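Local structure of nitroreductase (Desulfitobacterium hafniense, 3PXV) at residues Glu61-Gly66 with Arg88-Ala93; Pro94-Val99 with Ser165-His170. The protein binds flavin mononucleotide and, as a member of the nitroreductase family, probably acts as an FMN-dependent oxidoreductase. One frame throughout, in Å; residues are numbered along the deposited sequence.

In the fold
Both contacts are buried, yet they show how chemistry follows location within one flavoprotein fold. The centre of contact 1 lies about 12 Å from that of the chain, farther out than contact 2, whose centre is about 6 Å away. In contact 1 a helical carboxylate grips the backbone of the loop 88-93. Contact 2 joins the two middle strands of the sheet through main-chain hydrogen bonds and apolar packing, with no charged group taking part. The loop of contact 1 runs straight into the strand of contact 2 at Ala-93 and Pro-94, and the two touch: Ala-93 CB packs on Leu-167 CB, and the selenium of Met-62 meets Met-96 CE. Tyr-91 carries contact 1 to the flavin; contact 2 reaches no ligand directly.

Contact 1 of 2, residues Glu61-Gly66 with Arg88-Ala93; sequences EMEAEG and RLFYGA. With FMN (flavin mononucleotide), chain F.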
loop_
_atom_site.group_PDB
_atom_site.type_symbol
_atom_site.label_atom_id
_atom_site.label_comp_id
_atom_site.label_asym_id
_atom_site.label_seq_id
_atom_site.Cartn_x
_atom_site.Cartn_y
_atom_site.Cartn_z
ATOM N N GLU B 61 1.071 27.247 -1.020
ATOM C CA GLU B 61 1.828 27.577 0.188
ATOM C C GLU B 61 2.640 26.396 0.684
ATOM O O GLU B 61 3.790 26.551 1.059
ATOM C CB GLU B 61 0.912 28.140 1.284
ATOM C CG GLU B 61 0.352 29.528 0.965
ATOM C CD GLU B 61 -0.431 30.162 2.107
ATOM O OE1 GLU B 61 -0.249 29.741 3.267
ATOM O OE2 GLU B 61 -1.210 31.116 1.850
HETATM N N MSE B 62 2.050 25.210 0.653
HETATM C CA MSE B 62 2.730 24.025 1.104
HETATM C C MSE B 62 3.875 23.708 0.139
HETATM O O MSE B 62 4.941 23.227 0.547
HETATM C CB MSE B 62 1.744 22.842 1.212
HETATM C CG MSE B 62 0.708 23.005 2.292
HETATM SE SE MSE B 62 -0.610 21.582 2.347
HETATM C CE MSE B 62 0.600 20.137 2.638
ATOM N N GLU B 63 3.659 23.997 -1.140
ATOM C CA GLU B 63 4.672 23.738 -2.161
ATOM C C GLU B 63 5.875 24.655 -1.956
ATOM O O GLU B 63 7.016 24.197 -1.964
ATOM C CB GLU B 63 4.087 23.921 -3.572
ATOM C CG GLU B 63 5.080 23.547 -4.695
ATOM C CD GLU B 63 4.469 23.610 -6.093
ATOM O OE1 GLU B 63 3.806 24.607 -6.416
ATOM O OE2 GLU B 63 4.672 22.660 -6.875
ATOM N N ALA B 64 5.606 25.948 -1.781
ATOM C CA ALA B 64 6.654 26.942 -1.586
ATOM C C ALA B 64 7.411 26.693 -0.281
ATOM O O ALA B 64 8.621 26.881 -0.223
ATOM C CB ALA B 64 6.074 28.351 -1.631
ATOM N N GLU B 65 6.713 26.257 0.761
ATOM C CA GLU B 65 7.369 25.902 2.026
ATOM C C GLU B 65 8.251 24.658 1.818
ATOM O O GLU B 65 9.417 24.619 2.260
ATOM C CB GLU B 65 6.349 25.650 3.129
ATOM C CG GLU B 65 6.966 25.239 4.472
ATOM C CD GLU B 65 7.902 26.288 5.082
ATOM O OE1 GLU B 65 7.740 27.521 4.793
ATOM O OE2 GLU B 65 8.778 25.855 5.879
ATOM N N GLY B 66 7.708 23.657 1.133
ATOM C CA GLY B 66 8.465 22.435 0.847
ATOM C C GLY B 66 9.775 22.771 0.153
ATOM O O GLY B 66 10.847 22.406 0.640
ATOM N N ARG B 88 8.806 22.405 -9.766
ATOM C CA ARG B 88 7.516 22.180 -9.171
ATOM C C ARG B 88 7.598 20.905 -8.397
ATOM O O ARG B 88 8.293 19.958 -8.785
ATOM C CB ARG B 88 6.410 22.106 -10.222
ATOM C CG ARG B 88 6.070 23.476 -10.916
ATOM C CD ARG B 88 5.080 23.281 -12.088
ATOM N NE ARG B 88 5.563 22.263 -13.042
ATOM C CZ ARG B 88 4.848 21.733 -14.042
ATOM N NH1 ARG B 88 3.583 22.105 -14.261
ATOM N NH2 ARG B 88 5.404 20.809 -14.830
ATOM N N LEU B 89 6.896 20.910 -7.277
ATOM C CA LEU B 89 6.852 19.788 -6.377
ATOM C C LEU B 89 5.512 19.067 -6.679
ATOM O O LEU B 89 5.457 17.848 -6.694
ATOM C CB LEU B 89 6.955 20.353 -4.959
ATOM C CG LEU B 89 7.787 19.740 -3.843
ATOM C CD1 LEU B 89 9.187 19.365 -4.280
ATOM C CD2 LEU B 89 7.822 20.726 -2.659
ATOM N N PHE B 90 4.460 19.830 -7.003
ATOM C CA PHE B 90 3.168 19.257 -7.330
ATOM C C PHE B 90 2.829 19.213 -8.817
ATOM O O PHE B 90 1.708 18.868 -9.188
ATOM C CB PHE B 90 2.055 19.941 -6.541
ATOM C CG PHE B 90 2.257 19.902 -5.050
ATOM C CD1 PHE B 90 2.924 18.840 -4.434
ATOM C CD2 PHE B 90 1.710 20.888 -4.252
ATOM C CE1 PHE B 90 3.093 18.808 -3.048
ATOM C CE2 PHE B 90 1.858 20.861 -2.877
ATOM C CZ PHE B 90 2.551 19.827 -2.270
ATOM N N TYR B 91 3.808 19.522 -9.657
ATOM C CA TYR B 91 3.687 19.471 -11.107
ATOM C C TYR B 91 2.418 20.124 -11.691
ATOM O O TYR B 91 1.874 19.681 -12.704
ATOM C CB TYR B 91 3.815 18.016 -11.560
ATOM C CG TYR B 91 5.030 17.308 -10.972
ATOM C CD1 TYR B 91 6.329 17.586 -11.427
ATOM C CD2 TYR B 91 4.878 16.350 -9.968
ATOM C CE1 TYR B 91 7.431 16.924 -10.883
ATOM C CE2 TYR B 91 5.986 15.699 -9.409
ATOM C CZ TYR B 91 7.251 15.988 -9.873
ATOM O OH TYR B 91 8.320 15.330 -9.314
ATOM N N GLY B 92 1.976 21.202 -11.064
ATOM C CA GLY B 92 0.795 21.948 -11.525
ATOM C C GLY B 92 -0.537 21.271 -11.251
ATOM O O GLY B 92 -1.546 21.637 -11.857
ATOM N N ALA B 93 -0.538 20.266 -10.368
ATOM C CA ALA B 93 -1.751 19.527 -10.032
ATOM C C ALA B 93 -2.696 20.460 -9.332
ATOM O O ALA B 93 -2.272 21.194 -8.446
ATOM C CB ALA B 93 -1.450 18.334 -9.136
HETATM N N1 FMN F . 7.596 10.972 -7.490
HETATM C C2 FMN F . 7.832 12.333 -7.460
HETATM O O2 FMN F . 8.053 12.979 -8.481
HETATM N N3 FMN F . 7.821 12.988 -6.260
HETATM C C4 FMN F . 7.589 12.326 -5.079
HETATM O O4 FMN F . 7.602 12.977 -4.045
HETATM C C4A FMN F . 7.350 10.952 -5.110
HETATM N N5 FMN F . 7.106 10.246 -3.966
HETATM C C5A FMN F . 6.619 8.964 -4.034
HETATM C C6 FMN F . 6.130 8.356 -2.874
HETATM C C7 FMN F . 5.624 7.063 -2.908
HETATM C C7M FMN F . 5.112 6.464 -1.654
HETATM C C8 FMN F . 5.618 6.371 -4.108
HETATM C C8M FMN F . 5.093 4.985 -4.209
HETATM C C9 FMN F . 6.103 6.974 -5.274
HETATM C C9A FMN F . 6.612 8.287 -5.242
HETATM N N10 FMN F . 7.110 8.918 -6.370
HETATM C C10 FMN F . 7.353 10.275 -6.329
HETATM C "C1'" FMN F . 6.807 8.313 -7.710
HETATM C "C2'" FMN F . 7.864 7.277 -8.051
HETATM O "O2'" FMN F . 9.019 7.956 -8.502
HETATM C "C3'" FMN F . 7.311 6.319 -9.102
HETATM O "O3'" FMN F . 6.191 5.616 -8.606
HETATM C "C4'" FMN F . 8.372 5.309 -9.503
HETATM O "O4'" FMN F . 9.406 6.034 -10.095
HETATM C "C5'" FMN F . 7.845 4.254 -10.475
HETATM O "O5'" FMN F . 7.323 4.880 -11.632
HETATM P P FMN F . 5.771 4.748 -12.017
HETATM O O1P FMN F . 5.531 5.665 -13.172
HETATM O O2P FMN F . 4.838 5.155 -10.860
HETATM O O3P FMN F . 5.601 3.319 -12.414
HETATM O O HOH W 1 2.710 22.862 -9.082
#
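Glu-63 reaches from its helix to the loop 88-93 and offers one carboxylate oxygen, OE2, to two successive backbone amides. Phe-90 N donates to Glu-63 OE2 at 2.8 Å in a nearly straight bond. Leu-89 N donates to Glu-63 OE2 at 2.9 Å along a more bent path (150°). Both amides arrive on the anti side of the carboxylate, from opposite faces of its plane, and a water bridges OE2 to Gly-92 N. Three N-H groups of the loop are thus gathered, directly or through water, round a single oxygen, which would be expected to favour the charged carboxylate.

With CG anti to the backbone N (chi1 -175°) and the chain extended beyond it, Glu-63 CG slides past Leu-89 CB at 3.7 Å, while its CB approaches the Phe-90 ring obliquely. Leu-89 CD2 settles against the helix backbone, 4.0 Å from Gly-66 CA.

Beyond this grip the loop makes a type I' turn from Phe-90 to Ala-93, which places Tyr-91 on the flavin side. Tyr-91 OH donates to FMN O2 at 2.5 Å, a short bond, with FMN O2 at the edge of the tyrosine ring, near its plane. Phe-90 touches Met-59 of helix 56-72 and Leu-167 of strand 161-169, which places the loop between helix and sheet just before strand 95-101. On the helix side, Met-62 packs on Phe-150 and Leu-154 of helix 147-154.

Contact 2 of 2, residues Pro94-Val99 with Ser165-His170; sequences PCMIVV and SVLLGH
Ile-97 and Val-166 exchange a pair of backbone hydrogen bonds that ties strand 95-99 to strand 165-169. Ile-97 N donates to Val-166 O at 2.9 Å, and Val-166 N returns a bond of equal length to Ile-97 O, lying in its carbonyl plane. Farther along, Leu-168 N donates to Cys-95 O at 3.0 Å, tilted 30° from the carbonyl plane. Next to the central pair come the non-hydrogen-bonded pairs Met-96 with Leu-167 and Val-98 with Ser-165. From these, the CA-H groups of Met-96 and Ser-165 meet the carbonyls of the central pair, Met-96 CA that of Val-166 and Ser-165 CA that of Ile-97 (CA to O 3.2 Å for the latter).

Apolar packing follows the alternation of side chains. On one face Met-96 and Leu-167 lie side by side and point the same way, Leu-167 CD2 coming within 3.6 Å of Met-96 CB and touching the selenium. On the other, Ile-97 and Leu-168 cross at a slant, CD1 to CD1 at 4.0 Å, and Cys-95 SG rests 3.7 Å from Leu-168 CB. This face is covered by helices 26-36 and 106-126.

Among polar side chains, Ser-165 OG is hydrogen-bonded to Cys-134 O and Thr-137 OG1, beside the flavin-pocket residues 132-136. With strand axes 4.6 Å apart and 160° between their directions, this antiparallel pair forms the middle of the four-stranded sheet in the FMN-dependent nitroreductase-like fold.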
loop_
_atom_site.group_PDB
_atom_site.type_symbol
_atom_site.label_atom_id
_atom_site.label_comp_id
_atom_site.label_asym_id
_atom_site.label_seq_id
_atom_site.Cartn_x
_atom_site.Cartn_y
_atom_site.Cartn_z
ATOM N N PRO B 94 -3.981 20.421 -9.709
ATOM C CA PRO B 94 -4.972 21.297 -9.118
ATOM C C PRO B 94 -5.623 20.750 -7.849
ATOM O O PRO B 94 -6.429 21.440 -7.241
ATOM C CB PRO B 94 -5.991 21.439 -10.246
ATOM C CG PRO B 94 -5.964 20.076 -10.893
ATOM C CD PRO B 94 -4.543 19.637 -10.820
ATOM N N CYS B 95 -5.311 19.514 -7.472
ATOM C CA CYS B 95 -5.839 18.931 -6.235
ATOM C C CYS B 95 -5.047 17.712 -5.832
ATOM O O CYS B 95 -4.305 17.150 -6.622
ATOM C CB CYS B 95 -7.308 18.529 -6.373
ATOM S SG CYS B 95 -7.538 17.087 -7.362
HETATM N N MSE B 96 -5.222 17.298 -4.591
HETATM C CA MSE B 96 -4.510 16.144 -4.078
HETATM C C MSE B 96 -5.248 15.585 -2.891
HETATM O O MSE B 96 -6.048 16.254 -2.266
HETATM C CB MSE B 96 -3.069 16.520 -3.641
HETATM C CG MSE B 96 -2.970 17.488 -2.462
HETATM SE SE MSE B 96 -1.146 17.843 -1.978
HETATM C CE MSE B 96 -1.467 19.208 -0.631
ATOM N N ILE B 97 -4.975 14.331 -2.603
ATOM C CA ILE B 97 -5.512 13.714 -1.422
ATOM C C ILE B 97 -4.340 13.553 -0.497
ATOM O O ILE B 97 -3.327 12.954 -0.878
ATOM C CB ILE B 97 -6.146 12.384 -1.721
ATOM C CG1 ILE B 97 -7.452 12.633 -2.483
ATOM C CG2 ILE B 97 -6.379 11.635 -0.421
ATOM C CD1 ILE B 97 -8.184 11.372 -2.922
ATOM N N VAL B 98 -4.458 14.145 0.687
ATOM C CA VAL B 98 -3.443 14.056 1.737
ATOM C C VAL B 98 -3.887 12.999 2.723
ATOM O O VAL B 98 -5.032 13.023 3.151
ATOM C CB VAL B 98 -3.269 15.416 2.452
ATOM C CG1 VAL B 98 -2.251 15.310 3.590
ATOM C CG2 VAL B 98 -2.839 16.494 1.400
ATOM N N VAL B 99 -2.992 12.058 3.054
ATOM C CA VAL B 99 -3.282 10.968 3.984
ATOM C C VAL B 99 -2.438 11.084 5.243
ATOM O O VAL B 99 -1.289 10.664 5.276
ATOM C CB VAL B 99 -3.078 9.574 3.360
ATOM C CG1 VAL B 99 -3.553 8.499 4.334
ATOM C CG2 VAL B 99 -3.844 9.448 2.094
ATOM N N SER B 165 0.746 11.361 0.063
ATOM C CA SER B 165 -0.283 12.107 -0.650
ATOM C C SER B 165 -0.348 11.598 -2.038
ATOM O O SER B 165 0.593 11.009 -2.493
ATOM C CB SER B 165 0.059 13.600 -0.684
ATOM O OG SER B 165 1.226 13.850 -1.459
ATOM N N VAL B 166 -1.462 11.810 -2.709
ATOM C CA VAL B 166 -1.594 11.421 -4.106
ATOM C C VAL B 166 -2.110 12.618 -4.845
ATOM O O VAL B 166 -3.182 13.088 -4.531
ATOM C CB VAL B 166 -2.587 10.285 -4.334
ATOM C CG1 VAL B 166 -2.565 9.915 -5.821
ATOM C CG2 VAL B 166 -2.243 9.074 -3.448
ATOM N N LEU B 167 -1.363 13.097 -5.838
ATOM C CA LEU B 167 -1.785 14.260 -6.616
ATOM C C LEU B 167 -2.722 13.764 -7.712
ATOM O O LEU B 167 -2.525 12.650 -8.222
ATOM C CB LEU B 167 -0.595 15.003 -7.214
ATOM C CG LEU B 167 0.579 15.297 -6.277
ATOM C CD1 LEU B 167 1.732 15.872 -7.081
ATOM C CD2 LEU B 167 0.146 16.247 -5.132
ATOM N N LEU B 168 -3.715 14.584 -8.074
ATOM C CA LEU B 168 -4.709 14.193 -9.041
ATOM C C LEU B 168 -5.017 15.286 -10.054
ATOM O O LEU B 168 -5.046 16.464 -9.720
ATOM C CB LEU B 168 -6.006 13.826 -8.325
ATOM C CG LEU B 168 -5.996 12.761 -7.211
ATOM C CD1 LEU B 168 -7.351 12.682 -6.568
ATOM C CD2 LEU B 168 -5.539 11.383 -7.698
ATOM N N GLY B 169 -5.266 14.878 -11.294
ATOM C CA GLY B 169 -5.657 15.806 -12.349
ATOM C C GLY B 169 -5.695 15.117 -13.692
ATOM O O GLY B 169 -5.835 13.908 -13.759
ATOM N N HIS B 170 -5.616 15.903 -14.755
ATOM C CA HIS B 170 -5.541 15.382 -16.115
ATOM C C HIS B 170 -4.119 15.586 -16.616
ATOM O O HIS B 170 -3.533 16.651 -16.394
ATOM C CB HIS B 170 -6.542 16.080 -17.028
ATOM C CG HIS B 170 -7.955 15.714 -16.729
ATOM N ND1 HIS B 170 -8.513 14.522 -17.150
ATOM C CD2 HIS B 170 -8.919 16.361 -16.033
ATOM C CE1 HIS B 170 -9.764 14.458 -16.727
ATOM N NE2 HIS B 170 -10.034 15.559 -16.042
#